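PDB 1YHT: DspB, which hydrolyses terminal N-acetylhexosamine residues as a family 20 glycoside hydrolase and releases bacterial biofilms, probably by cutting their polysaccharide matrix. Local coordinates for residues Leu21-Asp24 and Phe29-Pro32; Val34-Ile39 and Lys101-Ala106; Leu52-Ser55 and Asn59-Ile62; Pro113-Pro118 and Gln161-Glu166. All blocks are in the same frame, centred on the assembly; numbering follows the deposited sequence.

All four contacts belong to the first half of a TIM barrel, the catalytic fold of glycoside hydrolase family 20, and build one continuous side of it. Contacts 1, 3 and 4 reach the same parallel sheet, through strands 18-24, 49-53 and 110-117, which lie side by side. Contact 2 lies outside the barrel wall, where helices 32-44 and 94-106 pack together. Along the chain contact 1 closes before the others open, contact 3 is nested inside the span closed by contact 2, and contact 4 follows. Centres of contacts 1 and 3 are about 9 Å apart, those of 2 and 4 about 22 Å. A hydrogen bond between His53 and Glu114 joins contacts 3 and 4 inside the barrel.

Contact 1 (Leu21-Asp24 and Phe29-Pro32); sequences LMLD and FYSP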
loop_
_atom_site.group_PDB
_atom_site.type_symbol
_atom_site.label_atom_id
_atom_site.label_comp_id
_atom_site.label_asym_id
_atom_site.label_seq_id
_atom_site.Cartn_x
_atom_site.Cartn_y
_atom_site.Cartn_z
ATOM N N LEU A 21 10.104 2.007 0.153
ATOM C CA LEU A 21 9.444 1.668 -1.081
ATOM C C LEU A 21 8.094 1.066 -0.766
ATOM O O LEU A 21 7.961 0.205 0.123
ATOM C CB LEU A 21 10.250 0.625 -1.842
ATOM C CG LEU A 21 9.679 0.006 -3.092
ATOM C CD1 LEU A 21 9.498 1.021 -4.151
ATOM C CD2 LEU A 21 10.594 -1.090 -3.535
ATOM N N MET A 22 7.097 1.499 -1.521
ATOM C CA MET A 22 5.864 0.733 -1.603
ATOM C C MET A 22 5.881 -0.017 -2.919
ATOM O O MET A 22 5.956 0.583 -4.026
ATOM C CB MET A 22 4.671 1.677 -1.543
ATOM C CG MET A 22 3.389 1.012 -1.317
ATOM S SD MET A 22 2.385 0.405 -2.662
ATOM C CE MET A 22 2.842 1.026 -4.266
ATOM N N LEU A 23 5.771 -1.326 -2.831
ATOM C CA LEU A 23 5.877 -2.145 -4.025
ATOM C C LEU A 23 4.549 -2.837 -4.200
ATOM O O LEU A 23 4.093 -3.580 -3.298
ATOM C CB LEU A 23 6.999 -3.198 -3.893
ATOM C CG LEU A 23 7.277 -3.974 -5.206
ATOM C CD1 LEU A 23 7.826 -3.128 -6.347
ATOM C CD2 LEU A 23 8.191 -5.113 -4.950
ATOM N N ASP A 24 3.932 -2.589 -5.357
ATOM C CA ASP A 24 2.651 -3.200 -5.705
ATOM C C ASP A 24 2.952 -4.499 -6.433
ATOM O O ASP A 24 3.286 -4.514 -7.609
ATOM C CB ASP A 24 1.818 -2.236 -6.540
ATOM C CG ASP A 24 0.641 -2.890 -7.246
ATOM O OD1 ASP A 24 0.201 -4.020 -6.902
ATOM O OD2 ASP A 24 0.116 -2.223 -8.173
ATOM N N PHE A 29 3.921 -9.065 -10.623
ATOM C CA PHE A 29 4.597 -9.927 -9.648
ATOM C C PHE A 29 6.078 -9.724 -9.728
ATOM O O PHE A 29 6.589 -9.494 -10.811
ATOM C CB PHE A 29 4.274 -11.393 -9.939
ATOM C CG PHE A 29 4.605 -12.329 -8.826
ATOM C CD1 PHE A 29 3.777 -12.443 -7.735
ATOM C CD2 PHE A 29 5.754 -13.115 -8.877
ATOM C CE1 PHE A 29 4.041 -13.315 -6.712
ATOM C CE2 PHE A 29 6.030 -13.997 -7.856
ATOM C CZ PHE A 29 5.190 -14.103 -6.777
ATOM N N TYR A 30 6.775 -9.858 -8.599
ATOM C CA TYR A 30 8.223 -9.762 -8.544
ATOM C C TYR A 30 8.817 -10.984 -7.834
ATOM O O TYR A 30 8.364 -11.426 -6.757
ATOM C CB TYR A 30 8.677 -8.467 -7.815
ATOM C CG TYR A 30 8.164 -7.171 -8.451
ATOM C CD1 TYR A 30 9.026 -6.317 -9.156
ATOM C CD2 TYR A 30 6.842 -6.815 -8.353
ATOM C CE1 TYR A 30 8.589 -5.117 -9.705
ATOM C CE2 TYR A 30 6.359 -5.622 -8.940
ATOM C CZ TYR A 30 7.235 -4.772 -9.592
ATOM O OH TYR A 30 6.777 -3.614 -10.175
ATOM N N SER A 31 9.844 -11.534 -8.458
ATOM C CA SER A 31 10.535 -12.700 -7.940
ATOM C C SER A 31 11.184 -12.402 -6.587
ATOM O O SER A 31 11.524 -11.271 -6.304
ATOM C CB SER A 31 11.574 -13.174 -8.953
ATOM O OG SER A 31 12.737 -12.368 -8.903
ATOM N N PRO A 32 11.320 -13.403 -5.723
ATOM C CA PRO A 32 12.128 -13.169 -4.515
ATOM C C PRO A 32 13.487 -12.492 -4.740
ATOM O O PRO A 32 13.866 -11.576 -4.004
ATOM C CB PRO A 32 12.313 -14.586 -3.952
ATOM C CG PRO A 32 11.065 -15.286 -4.344
ATOM C CD PRO A 32 10.713 -14.751 -5.714
HETATM O O HOH W 1 4.566 -2.643 -9.120
#
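Leu23 and Tyr30 meet where the first TIM-barrel strand, 18-24, leaves through a beta-to-alpha loop for helix 32-44. The extended segment 21-24 and the irregular segment 29-32 do not pair as strands: their closest alpha carbons, those of Asp24 and Phe29, are still 8.0 Å apart, so side chains and one water do the bridging. Leu23 and Tyr30 both point toward the opposite segment. With CG of Leu23 anti to its own nitrogen (chi1 -172°), the branched end is carried out over one face of the Tyr30 ring. There CD1 makes a CH-pi contact, 3.9 Å from the ring centroid and 20° off the normal, displaced toward the rim on the phenol side; its nearest ring atom is CZ, at 3.7 Å. The second methyl, CD2, lies by the root of the ring, 4.0 Å from Tyr30 CD2, so the two branches span much of its length.

The ring edge faces the strand backbone, with CE2 of Tyr30 3.5 Å from the carbonyl oxygen of Asp24. A water completes this side: it donates to Asp24 O at 2.7 Å and accepts from Tyr30 OH at 2.6 Å, giving the buried hydroxyl a polar partner and tying the ring's far end to the strand terminus. The carboxylate of Asp24 turns elsewhere, to Ala26 N, Arg27 and Gly331 N. Around the pair, Phe38 of helix 32-44 packs on Leu23, Ile35 of the same helix and Ile329 of strand 324-329 touch Tyr30, and His28 meets the tyrosine ring edge-to-face.

Contact 2 (Val34-Ile39 and Lys101-Ala106); sequences VIKSFI and KAYAKA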
loop_
_atom_site.group_PDB
_atom_site.type_symbol
_atom_site.label_atom_id
_atom_site.label_comp_id
_atom_site.label_asym_id
_atom_site.label_seq_id
_atom_site.Cartn_x
_atom_site.Cartn_y
_atom_site.Cartn_z
ATOM N N VAL A 34 14.407 -10.379 -7.131
ATOM C CA VAL A 34 14.194 -8.976 -7.442
ATOM C C VAL A 34 13.714 -8.211 -6.217
ATOM O O VAL A 34 14.139 -7.084 -5.990
ATOM C CB VAL A 34 13.232 -8.815 -8.613
ATOM C CG1 VAL A 34 12.836 -7.375 -8.796
ATOM C CG2 VAL A 34 13.847 -9.412 -9.925
ATOM N N ILE A 35 12.855 -8.825 -5.395
ATOM C CA ILE A 35 12.441 -8.206 -4.143
ATOM C C ILE A 35 13.642 -7.952 -3.232
ATOM O O ILE A 35 13.762 -6.879 -2.620
ATOM C CB ILE A 35 11.368 -9.043 -3.441
ATOM C CG1 ILE A 35 10.032 -8.948 -4.253
ATOM C CG2 ILE A 35 11.141 -8.499 -2.033
ATOM C CD1 ILE A 35 8.925 -9.838 -3.784
ATOM N N LYS A 36 14.542 -8.916 -3.152
ATOM C CA LYS A 36 15.798 -8.736 -2.427
ATOM C C LYS A 36 16.682 -7.606 -2.999
ATOM O O LYS A 36 17.347 -6.919 -2.229
ATOM C CB LYS A 36 16.597 -10.029 -2.382
ATOM C CG LYS A 36 16.055 -11.067 -1.422
ATOM C CD LYS A 36 16.724 -12.405 -1.678
ATOM C CE LYS A 36 16.257 -13.488 -0.695
ATOM N NZ LYS A 36 17.218 -14.605 -0.717
ATOM N N SER A 37 16.691 -7.424 -4.321
ATOM C CA SER A 37 17.393 -6.291 -4.915
ATOM C C SER A 37 16.805 -4.933 -4.510
ATOM O O SER A 37 17.524 -3.999 -4.239
ATOM C CB SER A 37 17.466 -6.443 -6.452
ATOM O OG SER A 37 18.315 -7.526 -6.832
ATOM N N PHE A 38 15.472 -4.827 -4.471
ATOM C CA PHE A 38 14.809 -3.625 -3.973
ATOM C C PHE A 38 15.228 -3.378 -2.525
ATOM O O PHE A 38 15.514 -2.225 -2.138
ATOM C CB PHE A 38 13.266 -3.778 -4.011
ATOM C CG PHE A 38 12.650 -3.518 -5.309
ATOM C CD1 PHE A 38 12.784 -2.288 -5.922
ATOM C CD2 PHE A 38 11.900 -4.500 -5.947
ATOM C CE1 PHE A 38 12.152 -2.028 -7.126
ATOM C CE2 PHE A 38 11.264 -4.239 -7.121
ATOM C CZ PHE A 38 11.416 -2.988 -7.734
ATOM N N ILE A 39 15.256 -4.449 -1.717
ATOM C CA ILE A 39 15.718 -4.342 -0.333
ATOM C C ILE A 39 17.189 -3.799 -0.250
ATOM O O ILE A 39 17.519 -2.980 0.603
ATOM C CB ILE A 39 15.569 -5.663 0.412
ATOM C CG1 ILE A 39 14.093 -5.886 0.774
ATOM C CG2 ILE A 39 16.438 -5.656 1.707
ATOM C CD1 ILE A 39 13.737 -7.274 0.981
ATOM N N LYS A 101 11.918 -12.399 4.398
ATOM C CA LYS A 101 11.853 -11.882 5.754
ATOM C C LYS A 101 13.217 -11.877 6.405
ATOM O O LYS A 101 13.635 -10.855 6.967
ATOM C CB LYS A 101 10.892 -12.727 6.606
ATOM C CG LYS A 101 9.410 -12.528 6.274
ATOM C CD LYS A 101 8.504 -13.626 6.819
ATOM C CE LYS A 101 8.763 -14.007 8.283
ATOM N NZ LYS A 101 8.013 -15.293 8.657
ATOM N N ALA A 102 13.901 -13.026 6.342
ATOM C CA ALA A 102 15.284 -13.157 6.850
ATOM C C ALA A 102 16.233 -12.125 6.195
ATOM O O ALA A 102 17.029 -11.459 6.863
ATOM C CB ALA A 102 15.793 -14.616 6.669
ATOM N N TYR A 103 16.090 -11.940 4.896
ATOM C CA TYR A 103 16.982 -11.084 4.162
ATOM C C TYR A 103 16.724 -9.628 4.603
ATOM O O TYR A 103 17.683 -8.896 4.935
ATOM C CB TYR A 103 16.775 -11.288 2.671
ATOM C CG TYR A 103 17.823 -10.626 1.850
ATOM C CD1 TYR A 103 19.052 -11.245 1.658
ATOM C CD2 TYR A 103 17.612 -9.361 1.274
ATOM C CE1 TYR A 103 20.082 -10.604 0.918
ATOM C CE2 TYR A 103 18.609 -8.737 0.547
ATOM C CZ TYR A 103 19.856 -9.354 0.387
ATOM O OH TYR A 103 20.862 -8.738 -0.349
ATOM N N ALA A 104 15.439 -9.242 4.658
ATOM C CA ALA A 104 15.027 -7.883 5.107
ATOM C C ALA A 104 15.536 -7.544 6.477
ATOM O O ALA A 104 16.114 -6.469 6.718
ATOM C CB ALA A 104 13.498 -7.770 5.094
ATOM N N LYS A 105 15.267 -8.471 7.393
ATOM C CA LYS A 105 15.655 -8.338 8.766
ATOM C C LYS A 105 17.175 -8.135 8.922
ATOM O O LYS A 105 17.603 -7.231 9.620
ATOM C CB LYS A 105 15.207 -9.578 9.514
ATOM C CG LYS A 105 14.728 -9.317 10.885
ATOM C CD LYS A 105 14.196 -10.642 11.456
ATOM C CE LYS A 105 13.912 -10.471 12.908
ATOM N NZ LYS A 105 13.702 -11.809 13.520
ATOM N N ALA A 106 17.980 -8.927 8.246
ATOM C CA ALA A 106 19.421 -8.708 8.287
ATOM C C ALA A 106 19.817 -7.364 7.683
ATOM O O ALA A 106 20.866 -6.800 8.032
ATOM C CB ALA A 106 20.160 -9.815 7.608
#
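Tyr103 lies against Lys36 and Ile39 where two outer helices of the barrel run almost parallel, their segment axes 10.1 Å apart at an angle of 10°. The buried side of the contact, around Ile39 and Ala104, is apolar. Ile39 sends CG2 to the Tyr103 ring, 3.9 Å from CD2, while Ile39 CD1 lies 4.1 Å from CB of Ala104; Ile109 and Lys107 also touch this isoleucine.

The closest approach is on the partly exposed side, where the contact changes character. The extended Lys36 chain crosses one face of the Tyr103 ring, its CG 3.9 Å from the centroid and 26° off the normal, nearest to ring atom CD2 at 3.6 Å. Tyr103 holds its ring there with CG anti to the backbone nitrogen (chi1 -170°), which swings it across to helix 32-44. Both polar ends then pass beyond the apolar overlap: Lys36 NZ forms a salt bridge with Asp99, and Tyr103 OH is hydrogen-bonded to Asp40. Each thus reaches an acid on the partner helix, so methylene-on-ring packing and two polar links at the rim together clamp helix 32-44 to helix 94-106.

Contact 3 (Leu52-Ser55 and Asn59-Ile62); sequences LHFS and NYAI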
loop_
_atom_site.group_PDB
_atom_site.type_symbol
_atom_site.label_atom_id
_atom_site.label_comp_id
_atom_site.label_asym_id
_atom_site.label_seq_id
_atom_site.Cartn_x
_atom_site.Cartn_y
_atom_site.Cartn_z
ATOM N N LEU A 52 4.588 -3.539 1.371
ATOM C CA LEU A 52 4.244 -4.582 0.401
ATOM C C LEU A 52 2.774 -4.593 0.125
ATOM O O LEU A 52 1.976 -5.118 0.929
ATOM C CB LEU A 52 4.670 -5.950 0.884
ATOM C CG LEU A 52 4.834 -6.994 -0.226
ATOM C CD1 LEU A 52 6.012 -6.633 -1.175
ATOM C CD2 LEU A 52 5.023 -8.397 0.345
ATOM N N HIS A 53 2.421 -4.028 -1.035
ATOM C CA HIS A 53 1.022 -3.958 -1.501
ATOM C C HIS A 53 0.748 -5.206 -2.324
ATOM O O HIS A 53 0.857 -5.171 -3.548
ATOM C CB HIS A 53 0.824 -2.656 -2.310
ATOM C CG HIS A 53 -0.606 -2.372 -2.679
ATOM N ND1 HIS A 53 -1.427 -1.559 -1.923
ATOM C CD2 HIS A 53 -1.349 -2.781 -3.733
ATOM C CE1 HIS A 53 -2.620 -1.495 -2.497
ATOM N NE2 HIS A 53 -2.598 -2.229 -3.600
ATOM N N PHE A 54 0.400 -6.301 -1.636
ATOM C CA PHE A 54 0.256 -7.660 -2.230
ATOM C C PHE A 54 -1.178 -8.069 -2.549
ATOM O O PHE A 54 -1.401 -9.138 -3.120
ATOM C CB PHE A 54 0.902 -8.756 -1.323
ATOM C CG PHE A 54 0.274 -8.879 0.038
ATOM C CD1 PHE A 54 -0.877 -9.637 0.233
ATOM C CD2 PHE A 54 0.821 -8.235 1.115
ATOM C CE1 PHE A 54 -1.463 -9.704 1.461
ATOM C CE2 PHE A 54 0.227 -8.314 2.340
ATOM C CZ PHE A 54 -0.910 -9.060 2.513
ATOM N N SER A 55 -2.146 -7.210 -2.190
ATOM C CA SER A 55 -3.559 -7.545 -2.335
ATOM C C SER A 55 -4.300 -6.346 -3.011
ATOM O O SER A 55 -4.247 -5.209 -2.524
ATOM C CB SER A 55 -4.156 -7.869 -0.977
ATOM O OG SER A 55 -5.564 -8.075 -1.052
ATOM N N ASN A 59 -5.062 -9.391 -7.993
ATOM C CA ASN A 59 -4.472 -10.559 -7.364
ATOM C C ASN A 59 -4.261 -10.396 -5.853
ATOM O O ASN A 59 -4.303 -9.281 -5.323
ATOM C CB ASN A 59 -3.129 -10.859 -8.048
ATOM C CG ASN A 59 -2.567 -12.243 -7.724
ATOM O OD1 ASN A 59 -3.290 -13.193 -7.397
ATOM N ND2 ASN A 59 -1.272 -12.371 -7.881
ATOM N N TYR A 60 -4.110 -11.548 -5.187
ATOM C CA TYR A 60 -3.699 -11.654 -3.790
ATOM C C TYR A 60 -2.417 -12.493 -3.906
ATOM O O TYR A 60 -2.483 -13.702 -4.147
ATOM C CB TYR A 60 -4.772 -12.425 -2.961
ATOM C CG TYR A 60 -4.447 -12.532 -1.508
ATOM C CD1 TYR A 60 -4.796 -11.505 -0.635
ATOM C CD2 TYR A 60 -3.731 -13.623 -1.004
ATOM C CE1 TYR A 60 -4.477 -11.570 0.729
ATOM C CE2 TYR A 60 -3.376 -13.696 0.347
ATOM C CZ TYR A 60 -3.784 -12.648 1.212
ATOM O OH TYR A 60 -3.458 -12.645 2.522
ATOM N N ALA A 61 -1.268 -11.858 -3.714
ATOM C CA ALA A 61 -0.007 -12.396 -4.191
ATOM C C ALA A 61 0.853 -13.143 -3.160
ATOM O O ALA A 61 2.066 -13.269 -3.355
ATOM C CB ALA A 61 0.804 -11.283 -4.813
ATOM N N ILE A 62 0.241 -13.649 -2.089
ATOM C CA ILE A 62 0.924 -14.508 -1.119
ATOM C C ILE A 62 0.083 -15.702 -0.788
ATOM O O ILE A 62 -1.124 -15.693 -0.956
ATOM C CB ILE A 62 1.310 -13.756 0.215
ATOM C CG1 ILE A 62 0.074 -13.358 1.026
ATOM C CG2 ILE A 62 2.095 -12.534 -0.131
ATOM C CD1 ILE A 62 0.408 -12.471 2.254
#
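Phe54 stands with its ring edge toward the face of Tyr60, the two planes at 87° and the centroids 5.4 Å apart, in an offset edge-to-face pair. Both side chains point the same way and lie side by side. The edge atom that leads is CE1 of Phe54, 3.6 Å from CE1 of Tyr60 and close to its hydroxyl end. Ile62 takes a face of the phenylalanine: its CD1 makes a CH-pi contact 3.7 Å from the Phe54 centroid, while CG2 rests near CB and CG at the ring's root. Phe54 reaches this place with CG lodged between its backbone nitrogen and carbonyl carbon (chi1 62°), which turns the ring toward segment 59-62. On the tyrosine, Ser55 adds a neighbour at the ring edge, its OG 3.5 Å from Tyr60 CD1.

The backbones hold the rings in this relation. Ser55 and Tyr60 form a single beta bridge, and Ala61 N donates to Phe54 O at 2.8 Å, with an N-H...O angle of 154° and the donor in the carbonyl plane. Weaker CA-H...O contacts flank this bond, from Tyr60 CA to Phe54 O and from Ser55 CA to Asn59 O. The loop after TIM-barrel strand 49-53 is thereby folded back on residues 54-55. Phe54 packs on Pro113 of strand 110-117 and Val167 of helix 154-171, whereas Tyr60 is wedged among Leu115 of that strand, Leu163 and Val167 of that helix, and Ala123, Ile124 and Leu127 of helix 122-132.

Contact 4 (Pro113-Pro118 and Gln161-Glu166); sequences PELDSP and QSLMSE
The layer between barrel strands and outer helices is where Leu115 of strand 110-117 meets Leu163 and Met164 of helix 154-171. The alpha carbons of Leu115 and Met164 are the closest pair across the two segments, at 7.3 Å, and the contact is wholly apolar. Leu115 points toward the helix, and its anti chi1 of -168° extends the isobutyl group so that both methyls touch the helical surface. CD2 carries most of the contact: it lies 3.7 Å from CG of Met164 and 3.8 Å from CG of Leu163, set between two consecutive residues of the helix. Within the two segments CD1 meets Leu163, 3.9 Å from its CD2. Met164 offers the first part of its chain to Leu115, and the Met164 side chain also touches Phe205 of helix 192-208.

In a TIM barrel, successive strand residues point alternately into the barrel and out to the helices, and residues 113-116 follow this pattern. Pro113 and Leu115 face the helical layer, Pro113 touching Val167 and Phe171 of helix 154-171. Glu114 and Asp116 turn the other way. The buried carboxylate of Glu114 is gripped by several partners, OE1 by His51 and His53 and OE2 by Trp216, while Asp116 OD1 accepts from Gly182 N and Asp116 OD2 lies near Asp183 OD1. On the helical side, Met160 also touches Leu115, one turn before Met164, and Phe178 of strand 177-181 adjoins both Leu115 and Met164.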
loop_
_atom_site.group_PDB
_atom_site.type_symbol
_atom_site.label_atom_id
_atom_site.label_comp_id
_atom_site.label_asym_id
_atom_site.label_seq_id
_atom_site.Cartn_x
_atom_site.Cartn_y
_atom_site.Cartn_z
ATOM N N PRO A 113 3.172 -5.143 5.641
ATOM C CA PRO A 113 2.125 -5.685 4.754
ATOM C C PRO A 113 0.946 -4.728 4.641
ATOM O O PRO A 113 0.619 -4.062 5.621
ATOM C CB PRO A 113 1.724 -7.008 5.435
ATOM C CG PRO A 113 1.853 -6.689 6.945
ATOM C CD PRO A 113 3.213 -5.861 6.942
ATOM N N GLU A 114 0.304 -4.693 3.461
ATOM C CA GLU A 114 -0.924 -3.951 3.228
ATOM C C GLU A 114 -2.006 -4.890 2.782
ATOM O O GLU A 114 -1.949 -5.447 1.668
ATOM C CB GLU A 114 -0.795 -2.807 2.180
ATOM C CG GLU A 114 -2.078 -1.974 2.077
ATOM C CD GLU A 114 -2.115 -0.904 1.000
ATOM O OE1 GLU A 114 -1.066 -0.551 0.414
ATOM O OE2 GLU A 114 -3.255 -0.440 0.712
ATOM N N LEU A 115 -3.025 -5.023 3.633
ATOM C CA LEU A 115 -4.229 -5.754 3.291
ATOM C C LEU A 115 -5.297 -4.695 3.065
ATOM O O LEU A 115 -5.875 -4.199 4.000
ATOM C CB LEU A 115 -4.591 -6.723 4.434
ATOM C CG LEU A 115 -5.660 -7.770 4.141
ATOM C CD1 LEU A 115 -5.147 -8.787 3.140
ATOM C CD2 LEU A 115 -6.126 -8.437 5.437
ATOM N N ASP A 116 -5.504 -4.325 1.801
ATOM C CA ASP A 116 -6.321 -3.178 1.479
ATOM C C ASP A 116 -7.820 -3.545 1.622
ATOM O O ASP A 116 -8.245 -4.676 1.342
ATOM C CB ASP A 116 -5.993 -2.641 0.071
ATOM C CG ASP A 116 -6.425 -1.201 -0.136
ATOM O OD1 ASP A 116 -7.222 -0.673 0.691
ATOM O OD2 ASP A 116 -5.985 -0.615 -1.171
ATOM N N SER A 117 -8.558 -2.576 2.118
ATOM C CA SER A 117 -10.009 -2.642 2.302
ATOM C C SER A 117 -10.468 -1.232 2.640
ATOM O O SER A 117 -9.647 -0.377 3.019
ATOM C CB SER A 117 -10.415 -3.647 3.368
ATOM O OG SER A 117 -10.397 -3.116 4.684
ATOM N N PRO A 118 -11.787 -0.960 2.488
ATOM C CA PRO A 118 -12.856 -1.846 2.039
ATOM C C PRO A 118 -12.952 -2.086 0.547
ATOM O O PRO A 118 -13.693 -2.987 0.142
ATOM C CB PRO A 118 -14.142 -1.099 2.485
ATOM C CG PRO A 118 -13.784 0.274 2.550
ATOM C CD PRO A 118 -12.296 0.362 2.857
ATOM N N GLN A 161 -10.455 -9.494 10.220
ATOM C CA GLN A 161 -9.538 -9.676 11.300
ATOM C C GLN A 161 -8.904 -11.081 11.300
ATOM O O GLN A 161 -7.756 -11.199 11.582
ATOM C CB GLN A 161 -10.238 -9.385 12.608
ATOM C CG GLN A 161 -10.398 -7.853 12.814
ATOM C CD GLN A 161 -11.135 -7.533 14.106
ATOM O OE1 GLN A 161 -11.645 -8.434 14.774
ATOM N NE2 GLN A 161 -11.188 -6.245 14.457
ATOM N N SER A 162 -9.661 -12.115 10.962
ATOM C CA SER A 162 -9.089 -13.459 10.790
ATOM C C SER A 162 -8.000 -13.494 9.700
ATOM O O SER A 162 -6.985 -14.126 9.912
ATOM C CB SER A 162 -10.165 -14.517 10.546
ATOM O OG SER A 162 -10.609 -14.473 9.205
ATOM N N LEU A 163 -8.178 -12.771 8.585
ATOM C CA LEU A 163 -7.170 -12.693 7.516
ATOM C C LEU A 163 -5.994 -11.810 7.973
ATOM O O LEU A 163 -4.814 -12.163 7.808
ATOM C CB LEU A 163 -7.783 -12.135 6.219
ATOM C CG LEU A 163 -6.925 -12.131 4.954
ATOM C CD1 LEU A 163 -6.349 -13.571 4.623
ATOM C CD2 LEU A 163 -7.769 -11.571 3.792
ATOM N N MET A 164 -6.299 -10.715 8.653
ATOM C CA MET A 164 -5.215 -9.911 9.247
ATOM C C MET A 164 -4.332 -10.736 10.178
ATOM O O MET A 164 -3.103 -10.629 10.109
ATOM C CB MET A 164 -5.764 -8.709 9.990
ATOM C CG MET A 164 -6.448 -7.678 9.091
ATOM S SD MET A 164 -7.418 -6.471 10.079
ATOM C CE MET A 164 -6.100 -5.553 10.882
ATOM N N SER A 165 -4.942 -11.574 11.021
ATOM C CA SER A 165 -4.161 -12.448 11.925
ATOM C C SER A 165 -3.194 -13.383 11.192
ATOM O O SER A 165 -2.054 -13.608 11.624
ATOM C CB SER A 165 -5.114 -13.270 12.797
ATOM O OG SER A 165 -5.832 -12.412 13.674
ATOM N N GLU A 166 -3.669 -13.964 10.085
ATOM C CA GLU A 166 -2.835 -14.798 9.243
ATOM C C GLU A 166 -1.665 -14.012 8.635
ATOM O O GLU A 166 -0.508 -14.469 8.638
ATOM C CB GLU A 166 -3.694 -15.401 8.145
ATOM C CG GLU A 166 -2.883 -16.349 7.259
ATOM C CD GLU A 166 -3.712 -16.994 6.175
ATOM O OE1 GLU A 166 -3.811 -16.394 5.089
ATOM O OE2 GLU A 166 -4.207 -18.100 6.409
#